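Local coordinates for protein high choriolytic enzyme 1 (Oryzias latipes, PDB 3VTG) that acts as a zinc metalloendopeptidase that breaks down the inner layer of the egg envelope when the fish hatches, at residues W12-A15 and L19-I22; I51-R56 and D61-V66; G70-L75 and Q81-I86; E100-L105 and S150-Y155; L105-E110 and N194-C199. One frame throughout, in Å; residues are numbered along the deposited sequence.

Contact 1 of 5, residues W12-A15 and L19-I22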
# COMPACT_ATOMS: atom_id res chain seq x y z
N TRP A 12 -9.98 8.89 3.65
CA TRP A 12 -9.60 10.29 3.79
C TRP A 12 -10.60 11.18 3.11
O TRP A 12 -11.15 10.83 2.07
CB TRP A 12 -8.18 10.51 3.28
CG TRP A 12 -7.20 9.72 4.10
CD1 TRP A 12 -6.70 8.45 3.82
CD2 TRP A 12 -6.62 10.08 5.39
NE1 TRP A 12 -5.86 8.03 4.82
CE2 TRP A 12 -5.77 8.96 5.79
CE3 TRP A 12 -6.71 11.20 6.23
CZ2 TRP A 12 -5.05 8.98 6.98
CZ3 TRP A 12 -5.97 11.20 7.42
CH2 TRP A 12 -5.17 10.11 7.79
N LYS A 13 -10.86 12.33 3.73
CA LYS A 13 -11.89 13.25 3.27
C LYS A 13 -11.51 13.99 2.00
O LYS A 13 -10.38 14.46 1.86
CB LYS A 13 -12.23 14.25 4.37
CG LYS A 13 -13.14 13.71 5.46
CD LYS A 13 -13.39 14.72 6.57
CE LYS A 13 -13.87 16.07 6.05
NZ LYS A 13 -15.09 15.99 5.20
N LYS A 14 -12.45 14.08 1.07
CA LYS A 14 -12.26 14.86 -0.14
C LYS A 14 -12.85 16.26 0.05
O LYS A 14 -14.00 16.40 0.48
CB LYS A 14 -12.91 14.16 -1.33
CG LYS A 14 -12.58 14.80 -2.67
CD LYS A 14 -12.34 13.73 -3.73
CE LYS A 14 -12.53 14.27 -5.14
NZ LYS A 14 -13.97 14.38 -5.47
N ALA A 15 -12.05 17.27 -0.25
CA ALA A 15 -12.50 18.66 -0.16
C ALA A 15 -13.39 19.01 -1.35
O ALA A 15 -13.44 18.26 -2.34
CB ALA A 15 -11.30 19.60 -0.10
N LEU A 19 -9.43 17.96 -3.95
CA LEU A 19 -8.20 17.42 -3.37
C LEU A 19 -8.45 16.66 -2.08
O LEU A 19 -9.30 17.05 -1.27
CB LEU A 19 -7.17 18.54 -3.14
CG LEU A 19 -6.71 19.32 -4.37
CD1 LEU A 19 -5.65 20.34 -3.97
CD2 LEU A 19 -6.19 18.41 -5.47
N VAL A 20 -7.73 15.55 -1.92
CA VAL A 20 -7.76 14.76 -0.70
C VAL A 20 -6.47 15.06 0.05
O VAL A 20 -5.41 14.52 -0.24
CB VAL A 20 -7.90 13.25 -1.01
CG1 VAL A 20 -7.90 12.43 0.28
CG2 VAL A 20 -9.17 12.98 -1.80
N VAL A 21 -6.59 15.96 1.03
CA VAL A 21 -5.43 16.48 1.73
C VAL A 21 -5.21 15.67 3.00
O VAL A 21 -6.06 15.65 3.88
CB VAL A 21 -5.59 17.99 2.01
CG1 VAL A 21 -4.45 18.51 2.86
CG2 VAL A 21 -5.67 18.77 0.70
N ILE A 22 -4.07 14.99 3.05
CA ILE A 22 -3.77 14.07 4.14
C ILE A 22 -2.60 14.60 4.97
O ILE A 22 -1.47 14.64 4.48
CB ILE A 22 -3.47 12.65 3.62
CG1 ILE A 22 -4.66 12.13 2.79
CG2 ILE A 22 -3.16 11.70 4.77
CD1 ILE A 22 -4.40 10.82 2.08
O HOH W 1 -9.08 17.28 1.59
O HOH W 2 -8.59 14.69 3.95
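The carbonyl oxygen of Leu19 is gripped from two sources: Ala15 N donates to it at 2.9 Å, and water 1 gives it a second hydrogen. The direct bond is nearly straight, with an N-H...O angle of 169°. It closes a short loop that leads the chain into strand 20-26, an inner strand of the mixed sheet of the astacin-type domain. Towards the strand, water takes over from direct pairing. Lys13 O accepts from two waters, water 1 at 3.1 Å and water 2 at 2.8 Å. Water 1 in turn accepts from Val21 N, while water 2 donates to Val21 O, which accounts for both backbone polar atoms of Val21. The apolar half of the contact is carried by Trp12, with Ile22 crossing it at about a right angle. The CG2 branch sits squarely over the indole: Ile22 CG2 is 3.6 Å from the centroid of the Trp12 six-membered ring and only 3° off its normal. With CG1 beside the backbone N (chi1 -57°), the other branch extends over the five-membered part. The indole's rotation is fixed further by a hydrogen bond from Trp12 NE1 to Ala104 O on the zinc-site helix. Val20 splits its methyls between two partners: CG2 packs against the aliphatic chain of Lys14, and Val20 CG1 meets Trp12 CB at 3.6 Å.

Contact 2 of 5, residues I51-R56 and D61-V66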
# COMPACT_ATOMS: atom_id res chain seq x y z
N ILE A 51 -4.66 13.11 -4.58
CA ILE A 51 -4.11 12.94 -3.23
C ILE A 51 -2.97 13.93 -2.99
O ILE A 51 -2.07 14.06 -3.82
CB ILE A 51 -3.57 11.49 -3.01
CG1 ILE A 51 -4.65 10.43 -3.28
CG2 ILE A 51 -2.96 11.32 -1.62
CD1 ILE A 51 -5.88 10.51 -2.40
N ARG A 52 -3.02 14.62 -1.85
CA ARG A 52 -1.94 15.51 -1.43
C ARG A 52 -1.56 15.26 0.02
O ARG A 52 -2.32 15.57 0.93
CB ARG A 52 -2.33 16.99 -1.61
CG ARG A 52 -2.74 17.40 -3.01
CD ARG A 52 -1.57 17.44 -3.98
NE ARG A 52 -2.03 17.85 -5.31
CZ ARG A 52 -2.46 17.02 -6.25
NH1 ARG A 52 -2.47 15.71 -6.04
NH2 ARG A 52 -2.87 17.50 -7.42
N PHE A 53 -0.37 14.70 0.24
CA PHE A 53 0.16 14.57 1.59
C PHE A 53 0.81 15.90 1.98
O PHE A 53 1.69 16.39 1.26
CB PHE A 53 1.17 13.42 1.66
CG PHE A 53 0.56 12.06 1.44
CD1 PHE A 53 -0.11 11.41 2.47
CD2 PHE A 53 0.64 11.43 0.20
CE1 PHE A 53 -0.68 10.17 2.28
CE2 PHE A 53 0.07 10.18 -0.00
CZ PHE A 53 -0.59 9.55 1.04
N VAL A 54 0.36 16.48 3.09
CA VAL A 54 0.87 17.78 3.56
C VAL A 54 1.29 17.71 5.02
O VAL A 54 0.71 16.97 5.80
CB VAL A 54 -0.16 18.93 3.39
CG1 VAL A 54 -0.60 19.07 1.94
CG2 VAL A 54 -1.36 18.74 4.32
N ARG A 55 2.30 18.50 5.39
CA ARG A 55 2.69 18.59 6.79
C ARG A 55 1.51 19.04 7.63
O ARG A 55 0.79 19.98 7.27
CB ARG A 55 3.88 19.53 6.97
CG ARG A 55 5.19 18.95 6.45
CD ARG A 55 6.39 19.81 6.82
NE ARG A 55 6.37 21.08 6.10
CZ ARG A 55 6.83 21.26 4.86
NH1 ARG A 55 7.37 20.24 4.19
NH2 ARG A 55 6.75 22.45 4.30
N ARG A 56 1.29 18.34 8.74
CA ARG A 56 0.21 18.65 9.67
C ARG A 56 0.39 20.02 10.30
O ARG A 56 1.50 20.45 10.59
CB ARG A 56 0.16 17.58 10.77
CG ARG A 56 -1.04 17.70 11.71
CD ARG A 56 -0.79 16.94 13.00
NE ARG A 56 -1.98 16.98 13.86
CZ ARG A 56 -1.99 16.72 15.16
NH1 ARG A 56 -0.87 16.40 15.80
NH2 ARG A 56 -3.13 16.78 15.83
N ASP A 61 -7.24 14.12 12.23
CA ASP A 61 -6.82 12.88 11.57
C ASP A 61 -5.50 13.10 10.84
O ASP A 61 -5.40 13.97 9.98
CB ASP A 61 -7.87 12.40 10.56
CG ASP A 61 -9.25 12.27 11.15
OD1 ASP A 61 -9.41 11.62 12.21
OD2 ASP A 61 -10.20 12.81 10.55
N PHE A 62 -4.49 12.31 11.19
CA PHE A 62 -3.17 12.48 10.58
C PHE A 62 -2.33 11.22 10.66
O PHE A 62 -2.57 10.35 11.51
CB PHE A 62 -2.42 13.68 11.19
CG PHE A 62 -1.96 13.46 12.60
CD1 PHE A 62 -0.64 13.13 12.87
CD2 PHE A 62 -2.84 13.62 13.67
CE1 PHE A 62 -0.21 12.94 14.18
CE2 PHE A 62 -2.42 13.43 14.98
CZ PHE A 62 -1.10 13.10 15.23
N ILE A 63 -1.35 11.13 9.77
CA ILE A 63 -0.40 10.02 9.76
C ILE A 63 0.86 10.41 10.54
O ILE A 63 1.43 11.48 10.32
CB ILE A 63 -0.03 9.62 8.32
CG1 ILE A 63 -1.28 9.15 7.56
CG2 ILE A 63 1.04 8.53 8.32
CD1 ILE A 63 -1.06 8.89 6.08
N SER A 64 1.26 9.53 11.45
CA SER A 64 2.50 9.70 12.19
C SER A 64 3.52 8.69 11.67
O SER A 64 3.39 7.49 11.90
CB SER A 64 2.25 9.50 13.68
OG SER A 64 3.46 9.62 14.42
N VAL A 65 4.53 9.19 10.95
CA VAL A 65 5.57 8.33 10.38
C VAL A 65 6.66 8.08 11.42
O VAL A 65 7.29 9.01 11.91
CB VAL A 65 6.17 8.92 9.08
CG1 VAL A 65 7.14 7.94 8.44
CG2 VAL A 65 5.07 9.30 8.09
N VAL A 66 6.86 6.80 11.74
CA VAL A 66 7.77 6.40 12.81
C VAL A 66 8.67 5.25 12.34
O VAL A 66 8.29 4.49 11.45
CB VAL A 66 7.01 5.97 14.09
CG1 VAL A 66 6.38 7.18 14.78
CG2 VAL A 66 5.96 4.92 13.78
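The guanidinium of Arg56 lies flat over one face of the Phe62 ring, the two planes only 9° apart and the group centres separated by 3.7 Å. Its overlap is offset: Arg56 CZ stands above the ring's rim, 3.3 Å from Phe62 CE2, in a cation-pi contact. Arg56 CD covers the CG end of the same face as a CH-pi donor, 3.9 Å from the Phe62 centroid. With CG anti to the backbone N (chi1 -173°) and the chain extended to NE, the arginine reaches across and lays methylene and guanidinium together on the ring. A hydrogen bond from Arg56 NE to Glu59 O, in the connecting loop, also helps to hold the flat group. Replacing Phe62 with an alanine would probably deprive the guanidinium of its aromatic platform and let the arginine's end swing more freely. The second touch is apolar and light: Ile63 CD1 reaches the edge of the Phe53 ring, 4.0 Å from Phe53 CE1. Strands 51-55 and 62-66 are not neighbours in the sheet; strand 20-26 runs between them, parallel to both, while Phe53 and Ile63 also pack on Leu101 and Ala104, respectively, of helix 94-105.

Contact 3 of 5, residues G70-L75 and Q81-I86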
# COMPACT_ATOMS: atom_id res chain seq x y z
N GLY A 70 9.85 -2.96 10.92
CA GLY A 70 9.52 -3.17 9.52
C GLY A 70 8.78 -2.02 8.87
O GLY A 70 8.80 -0.88 9.35
N CYS A 71 8.14 -2.33 7.74
CA CYS A 71 7.39 -1.35 6.96
C CYS A 71 5.92 -1.72 7.02
O CYS A 71 5.53 -2.79 6.56
CB CYS A 71 7.87 -1.34 5.50
SG CYS A 71 9.59 -1.85 5.19
N TYR A 72 5.10 -0.84 7.60
CA TYR A 72 3.66 -1.11 7.72
C TYR A 72 2.83 0.16 7.85
O TYR A 72 3.35 1.25 8.11
CB TYR A 72 3.36 -2.08 8.88
CG TYR A 72 3.65 -1.56 10.28
CD1 TYR A 72 4.76 -2.00 10.99
CD2 TYR A 72 2.78 -0.65 10.90
CE1 TYR A 72 5.02 -1.54 12.27
CE2 TYR A 72 3.04 -0.19 12.18
CZ TYR A 72 4.16 -0.64 12.86
OH TYR A 72 4.40 -0.18 14.13
N SER A 73 1.53 0.01 7.64
CA SER A 73 0.58 1.09 7.80
C SER A 73 -0.78 0.52 8.17
O SER A 73 -1.10 -0.62 7.84
CB SER A 73 0.45 1.90 6.51
OG SER A 73 -0.57 2.89 6.63
N GLU A 74 -1.57 1.34 8.86
CA GLU A 74 -2.99 1.07 9.03
C GLU A 74 -3.69 1.18 7.67
O GLU A 74 -3.20 1.86 6.76
CB GLU A 74 -3.60 2.06 10.02
CG GLU A 74 -2.92 2.11 11.38
CD GLU A 74 -3.20 0.90 12.25
OE1 GLU A 74 -4.11 0.10 11.93
OE2 GLU A 74 -2.50 0.75 13.28
N LEU A 75 -4.82 0.49 7.53
CA LEU A 75 -5.62 0.53 6.30
C LEU A 75 -6.68 1.62 6.35
O LEU A 75 -7.60 1.56 7.17
CB LEU A 75 -6.32 -0.81 6.08
CG LEU A 75 -5.65 -1.91 5.26
CD1 LEU A 75 -6.53 -3.16 5.33
CD2 LEU A 75 -5.46 -1.47 3.82
N GLN A 81 -4.61 10.10 15.42
CA GLN A 81 -3.24 9.72 15.09
C GLN A 81 -3.20 8.27 14.65
O GLN A 81 -3.62 7.38 15.40
CB GLN A 81 -2.35 9.92 16.32
CG GLN A 81 -0.87 9.64 16.09
CD GLN A 81 -0.01 10.14 17.24
OE1 GLN A 81 -0.50 10.73 18.20
NE2 GLN A 81 1.29 9.90 17.14
N GLN A 82 -2.71 8.03 13.44
CA GLN A 82 -2.45 6.66 12.99
C GLN A 82 -1.01 6.53 12.54
O GLN A 82 -0.47 7.40 11.85
CB GLN A 82 -3.43 6.23 11.89
CG GLN A 82 -3.26 6.92 10.54
CD GLN A 82 -4.36 6.53 9.58
OE1 GLN A 82 -5.51 6.94 9.74
NE2 GLN A 82 -4.02 5.73 8.58
N GLU A 83 -0.37 5.44 12.95
CA GLU A 83 1.04 5.25 12.67
C GLU A 83 1.30 4.57 11.33
O GLU A 83 0.50 3.76 10.85
CB GLU A 83 1.74 4.51 13.82
CG GLU A 83 1.90 5.37 15.06
CD GLU A 83 2.80 4.78 16.13
OE1 GLU A 83 3.07 3.56 16.11
OE2 GLU A 83 3.25 5.55 17.01
N LEU A 84 2.41 4.97 10.72
CA LEU A 84 2.93 4.34 9.53
C LEU A 84 4.42 4.15 9.79
O LEU A 84 5.14 5.12 10.05
CB LEU A 84 2.69 5.22 8.29
CG LEU A 84 3.03 4.67 6.90
CD1 LEU A 84 2.24 5.41 5.83
CD2 LEU A 84 4.52 4.75 6.60
N SER A 85 4.87 2.90 9.75
CA SER A 85 6.26 2.59 10.04
C SER A 85 7.11 2.50 8.79
O SER A 85 6.83 1.71 7.89
CB SER A 85 6.37 1.30 10.85
OG SER A 85 7.72 1.04 11.18
N ILE A 86 8.15 3.32 8.76
CA ILE A 86 9.22 3.20 7.78
C ILE A 86 10.50 2.95 8.59
O ILE A 86 11.16 3.90 9.03
CB ILE A 86 9.35 4.47 6.89
CG1 ILE A 86 8.06 4.71 6.09
CG2 ILE A 86 10.55 4.38 5.95
CD1 ILE A 86 7.68 3.59 5.13
O HOH W 3 2.29 1.11 15.15
O HOH W 4 -1.20 4.71 8.68
O HOH W 5 -1.77 3.55 14.53
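Ser85 and Tyr72 face each other as an antiparallel hydrogen-bonded pair, and they bury more surface here than any other residues. Ser85 N donates to Tyr72 O at 2.8 Å, and Tyr72 N returns a bond of 3.1 Å to Ser85 O. The side chains of the pair meet as well: Ser85 CB sits over the middle of the phenol, 3.5 Å from the Tyr72 centroid and 14° off the ring normal. Tyr72 reaches this place with CG between its backbone N and carbonyl carbon (chi1 67°), which folds the ring back across the serine. The Ser85 hydroxyl meanwhile donates to Gly70 O at 2.9 Å. A leucine in place of Tyr72 would probably uncover Ser85 CB and leave water 3 without its phenol partner. That water joins Tyr72 OH to Glu83, its distance to Glu83 OE1 being 2.7 Å; the carboxylate also has a salt bridge with Lys68. Beyond the pair, Ser73 CB packs on Leu84 CG at 3.8 Å. Ser73 OG donates to Glu74 O and accepts from water 4, which links it to Glu83 O and Gln82 NE2. Further out, Cys71 is tied by a disulfide to Cys91, and Cys71 and Ser73 lie against Glu100 on the zinc-site helix. Strands 71-73 and 81-86 thus make a hairpin whose first arm is the antiparallel edge strand of an otherwise parallel sheet, the strand that borders the active-site cleft in astacins and other metzincins.

Contact 4 of 5, residues E100-L105 and S150-Y155. With ZN (zinc ion), chain B.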
# COMPACT_ATOMS: atom_id res chain seq x y z
N GLU A 100 3.41 1.73 1.33
CA GLU A 100 2.81 2.00 2.65
C GLU A 100 1.76 3.10 2.62
O GLU A 100 0.71 2.98 3.25
CB GLU A 100 3.89 2.31 3.69
CG GLU A 100 4.88 1.18 3.96
CD GLU A 100 4.22 -0.16 4.26
OE1 GLU A 100 3.08 -0.18 4.80
OE2 GLU A 100 4.84 -1.19 3.96
N LEU A 101 2.04 4.17 1.87
CA LEU A 101 1.08 5.25 1.72
C LEU A 101 -0.21 4.77 1.04
O LEU A 101 -1.30 5.23 1.37
CB LEU A 101 1.71 6.43 0.96
CG LEU A 101 2.83 7.17 1.69
CD1 LEU A 101 3.61 8.04 0.71
CD2 LEU A 101 2.32 8.00 2.86
N ASN A 102 -0.08 3.83 0.11
CA ASN A 102 -1.25 3.19 -0.51
C ASN A 102 -2.11 2.40 0.48
O ASN A 102 -3.34 2.42 0.38
CB ASN A 102 -0.85 2.33 -1.70
CG ASN A 102 -0.86 3.11 -3.00
OD1 ASN A 102 -1.93 3.41 -3.54
ND2 ASN A 102 0.33 3.46 -3.49
N HIS A 103 -1.47 1.73 1.45
CA HIS A 103 -2.21 1.10 2.55
C HIS A 103 -3.01 2.14 3.29
O HIS A 103 -4.20 1.95 3.57
CB HIS A 103 -1.29 0.39 3.53
CG HIS A 103 -0.79 -0.96 3.08
ND1 HIS A 103 -1.59 -1.90 2.52
CD2 HIS A 103 0.47 -1.54 3.17
CE1 HIS A 103 -0.87 -3.00 2.26
NE2 HIS A 103 0.39 -2.78 2.65
N ALA A 104 -2.36 3.26 3.63
CA ALA A 104 -3.01 4.36 4.35
C ALA A 104 -4.21 4.91 3.57
O ALA A 104 -5.18 5.37 4.18
CB ALA A 104 -2.02 5.46 4.67
N LEU A 105 -4.15 4.85 2.24
CA LEU A 105 -5.28 5.26 1.41
C LEU A 105 -6.46 4.27 1.43
O LEU A 105 -7.59 4.65 1.10
CB LEU A 105 -4.83 5.50 -0.04
CG LEU A 105 -3.91 6.69 -0.31
CD1 LEU A 105 -3.58 6.76 -1.79
CD2 LEU A 105 -4.53 8.00 0.17
N SER A 150 1.63 -6.44 -11.89
CA SER A 150 2.63 -5.38 -11.80
C SER A 150 2.33 -4.32 -10.73
O SER A 150 3.06 -3.33 -10.62
CB SER A 150 2.82 -4.70 -13.17
OG SER A 150 1.79 -3.77 -13.45
N SER A 151 1.28 -4.54 -9.94
CA SER A 151 0.92 -3.62 -8.86
C SER A 151 2.02 -3.49 -7.82
O SER A 151 2.64 -4.48 -7.44
CB SER A 151 -0.37 -4.06 -8.17
OG SER A 151 -0.60 -3.29 -7.00
N ILE A 152 2.23 -2.27 -7.34
CA ILE A 152 3.17 -2.00 -6.25
C ILE A 152 2.70 -2.69 -4.95
O ILE A 152 3.44 -2.75 -3.98
CB ILE A 152 3.36 -0.48 -6.05
CG1 ILE A 152 4.73 -0.17 -5.42
CG2 ILE A 152 2.19 0.14 -5.28
CD1 ILE A 152 5.06 1.31 -5.36
N MET A 153 1.47 -3.21 -4.97
CA MET A 153 0.88 -3.88 -3.81
C MET A 153 1.00 -5.41 -3.86
O MET A 153 0.56 -6.10 -2.94
CB MET A 153 -0.59 -3.48 -3.64
CG MET A 153 -0.84 -1.98 -3.57
SD MET A 153 0.17 -1.11 -2.36
CE MET A 153 -0.54 -1.69 -0.82
N HIS A 154 1.59 -5.95 -4.93
CA HIS A 154 1.73 -7.39 -5.07
C HIS A 154 2.98 -7.88 -4.41
O HIS A 154 4.06 -7.35 -4.64
CB HIS A 154 1.75 -7.78 -6.55
CG HIS A 154 1.30 -9.20 -6.82
ND1 HIS A 154 1.93 -10.27 -6.32
CD2 HIS A 154 0.23 -9.68 -7.57
CE1 HIS A 154 1.29 -11.39 -6.72
NE2 HIS A 154 0.26 -11.03 -7.48
N TYR A 155 2.85 -8.91 -3.57
CA TYR A 155 4.00 -9.60 -2.99
C TYR A 155 4.87 -10.22 -4.09
O TYR A 155 4.37 -10.66 -5.13
CB TYR A 155 3.53 -10.74 -2.08
CG TYR A 155 3.22 -10.40 -0.63
CD1 TYR A 155 3.09 -9.08 -0.19
CD2 TYR A 155 3.02 -11.42 0.29
CE1 TYR A 155 2.79 -8.79 1.14
CE2 TYR A 155 2.72 -11.15 1.61
CZ TYR A 155 2.61 -9.84 2.03
OH TYR A 155 2.31 -9.58 3.35
ZN ZN B . 2.07 -4.05 2.44
O HOH W 6 3.03 -3.22 4.15
O HOH W 7 3.97 -5.35 2.55
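The Met-turn of the metzincin peptidases supplies this contact: Met153 in the type I turn from Ser151 to His154 lies beneath His103 of the zinc-binding helix. The methyl does the touching. Met153 CE rests over one face of the imidazole, displaced toward the rim, and comes to 3.4 Å from His103 CE1. A bent chain, turned at chi2 and chi3 (-52° and -71°), brings it there, while the sulfur passes alongside the helix with Met153 SD 3.6 Å from Asn102 CB. The turn itself is fixed by Met153 N donating to Ser151 OG, an ST turn, at 2.9 Å. Both ring nitrogens are engaged: His103 ND1 is hydrogen-bonded to Phe107 O, and His103 NE2 coordinates the zinc at 2.1 Å. His99 and His109 are the other protein ligands, with waters 6 and 7 completing the shell. Water 6 also donates to Glu100 OE2 at 2.7 Å, consistent with the predicted catalytic role of that glutamate. The sulfur, with Met153 SD 5.9 Å from the zinc, is no ligand; the turn meets the site through an apolar methyl packed on the face of a ligand ring, which probably helps to keep that ring in place.

Contact 5 of 5, residues L105-E110 and N194-C199. With ZN (zinc ion), chain B.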
# COMPACT_ATOMS: atom_id res chain seq x y z
N LEU A 105 -4.15 4.85 2.24
CA LEU A 105 -5.28 5.26 1.41
C LEU A 105 -6.46 4.27 1.43
O LEU A 105 -7.59 4.65 1.10
CB LEU A 105 -4.83 5.50 -0.04
CG LEU A 105 -3.91 6.69 -0.31
CD1 LEU A 105 -3.58 6.76 -1.79
CD2 LEU A 105 -4.53 8.00 0.17
N GLY A 106 -6.18 3.02 1.79
CA GLY A 106 -7.21 1.99 1.89
C GLY A 106 -7.01 0.77 1.01
O GLY A 106 -7.92 -0.04 0.86
N PHE A 107 -5.81 0.62 0.44
CA PHE A 107 -5.53 -0.48 -0.48
C PHE A 107 -4.78 -1.64 0.16
O PHE A 107 -3.87 -1.44 0.97
CB PHE A 107 -4.79 0.03 -1.72
CG PHE A 107 -5.60 0.98 -2.54
CD1 PHE A 107 -6.63 0.51 -3.35
CD2 PHE A 107 -5.37 2.34 -2.47
CE1 PHE A 107 -7.41 1.38 -4.09
CE2 PHE A 107 -6.15 3.22 -3.21
CZ PHE A 107 -7.16 2.74 -4.02
N GLN A 108 -5.18 -2.84 -0.22
CA GLN A 108 -4.63 -4.08 0.33
C GLN A 108 -3.71 -4.77 -0.67
O GLN A 108 -3.64 -4.36 -1.83
CB GLN A 108 -5.77 -5.00 0.77
CG GLN A 108 -6.72 -4.33 1.74
CD GLN A 108 -7.96 -5.15 2.03
OE1 GLN A 108 -9.01 -4.94 1.42
NE2 GLN A 108 -7.84 -6.08 2.96
N HIS A 109 -3.01 -5.80 -0.22
CA HIS A 109 -2.10 -6.54 -1.09
C HIS A 109 -2.83 -7.20 -2.23
O HIS A 109 -3.91 -7.77 -2.04
CB HIS A 109 -1.30 -7.57 -0.30
CG HIS A 109 -0.38 -6.95 0.73
ND1 HIS A 109 -0.32 -7.38 1.99
CD2 HIS A 109 0.50 -5.88 0.63
CE1 HIS A 109 0.56 -6.64 2.68
NE2 HIS A 109 1.07 -5.72 1.84
N GLU A 110 -2.24 -7.11 -3.42
CA GLU A 110 -2.86 -7.62 -4.64
C GLU A 110 -3.25 -9.09 -4.56
O GLU A 110 -4.33 -9.48 -5.02
CB GLU A 110 -1.95 -7.36 -5.85
CG GLU A 110 -2.63 -7.51 -7.20
CD GLU A 110 -3.61 -6.39 -7.51
OE1 GLU A 110 -3.83 -5.50 -6.66
OE2 GLU A 110 -4.16 -6.40 -8.63
N ASN A 194 -7.72 7.02 -8.12
CA ASN A 194 -8.60 7.98 -8.76
C ASN A 194 -10.08 7.58 -8.73
O ASN A 194 -10.95 8.44 -8.58
CB ASN A 194 -8.14 8.28 -10.19
CG ASN A 194 -6.85 9.09 -10.23
OD1 ASN A 194 -6.07 8.99 -11.17
ND2 ASN A 194 -6.62 9.89 -9.20
N VAL A 195 -10.35 6.29 -8.85
CA VAL A 195 -11.72 5.79 -8.77
C VAL A 195 -12.24 5.86 -7.33
O VAL A 195 -13.33 6.38 -7.08
CB VAL A 195 -11.87 4.37 -9.36
CG1 VAL A 195 -13.28 3.84 -9.14
CG2 VAL A 195 -11.54 4.36 -10.84
N LEU A 196 -11.46 5.35 -6.38
CA LEU A 196 -11.86 5.33 -4.97
C LEU A 196 -12.13 6.74 -4.42
O LEU A 196 -13.12 6.96 -3.72
CB LEU A 196 -10.81 4.61 -4.12
CG LEU A 196 -11.11 4.44 -2.62
CD1 LEU A 196 -12.35 3.59 -2.38
CD2 LEU A 196 -9.92 3.85 -1.90
N TYR A 197 -11.24 7.67 -4.75
CA TYR A 197 -11.35 9.04 -4.25
C TYR A 197 -12.02 10.00 -5.23
O TYR A 197 -12.04 11.20 -5.00
CB TYR A 197 -9.98 9.54 -3.79
CG TYR A 197 -9.57 8.91 -2.49
CD1 TYR A 197 -10.04 9.41 -1.28
CD2 TYR A 197 -8.76 7.77 -2.46
CE1 TYR A 197 -9.70 8.83 -0.07
CE2 TYR A 197 -8.41 7.18 -1.25
CZ TYR A 197 -8.88 7.71 -0.07
OH TYR A 197 -8.55 7.15 1.15
N ASN A 198 -12.59 9.45 -6.31
CA ASN A 198 -13.33 10.23 -7.31
C ASN A 198 -12.56 11.46 -7.80
O ASN A 198 -13.09 12.57 -7.86
CB ASN A 198 -14.73 10.61 -6.79
CG ASN A 198 -15.67 11.04 -7.90
OD1 ASN A 198 -15.61 10.53 -9.02
ND2 ASN A 198 -16.54 12.00 -7.59
N CYS A 199 -11.29 11.25 -8.15
CA CYS A 199 -10.44 12.34 -8.62
C CYS A 199 -10.78 12.72 -10.05
O CYS A 199 -10.86 11.85 -10.93
CB CYS A 199 -8.96 11.95 -8.54
SG CYS A 199 -8.36 11.47 -6.91
ZN ZN B . 2.07 -4.05 2.44
O HOH W 6 3.03 -3.22 4.15
O HOH W 7 3.97 -5.35 2.55
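Tyr197 donates its hydroxyl proton to Leu105 O across 2.7 Å, and this single bond is the polar core of the contact. The carbonyl oxygen lies in the plane of the phenol at the ring's edge, while the hydroxyl is tilted 19° from the carbonyl plane. The same edge also touches the start of the leucine side chain, Tyr197 CE2 standing 4.1 Å from Leu105 CB. The Leu105 side chain packs in turn on Ile193 of helix 187-196 and on Ile22 and Ile51 of the sheet. Leu196 makes the other half. Its CG is anti to the backbone N (chi1 -177°), which carries the branched end toward the loop, and Leu196 CD2 meets the far end of the Phe107 ring at 3.7 Å from CZ. That methyl also lies close to the Leu105 carbonyl. Between the two aromatic contacts, Gly106 ends the zinc-site helix in a Schellman motif. Its positive phi (121°) is an angle that favours glycine. Helix 187-196 finishes likewise, with Asn198 at positive phi and Cys199 N bonded to Asn194 O at 2.9 Å. The loop from Gly106 then delivers His109 to the metal, His109 NE2 to zinc 2.0 Å, in the HExxHxxGxxH zinc-binding pattern of astacins, whose glycine is Gly106.

From the N terminus, contact 1 closes a tight loop leading into strand 20-26. Contact 2 follows, closing the short loop between strands 51-55 and 62-66, which flank strand 20-26. Contact 3 then closes the hairpin of strands 71-73 and 81-86, and backbone bonds from Ser64 to Gln82 join it to contact 2. These three lie in series and belong to one sheet. Contacts 4 and 5 span far longer loops, cross each other and share Leu105: one brings the 150-155 turn under the zinc helix, the other brings the C-terminal helix against the helix's end. Leu105 also packs on Ile22 and Ile51, tying the end of the zinc-binding helix to contacts 1 and 2.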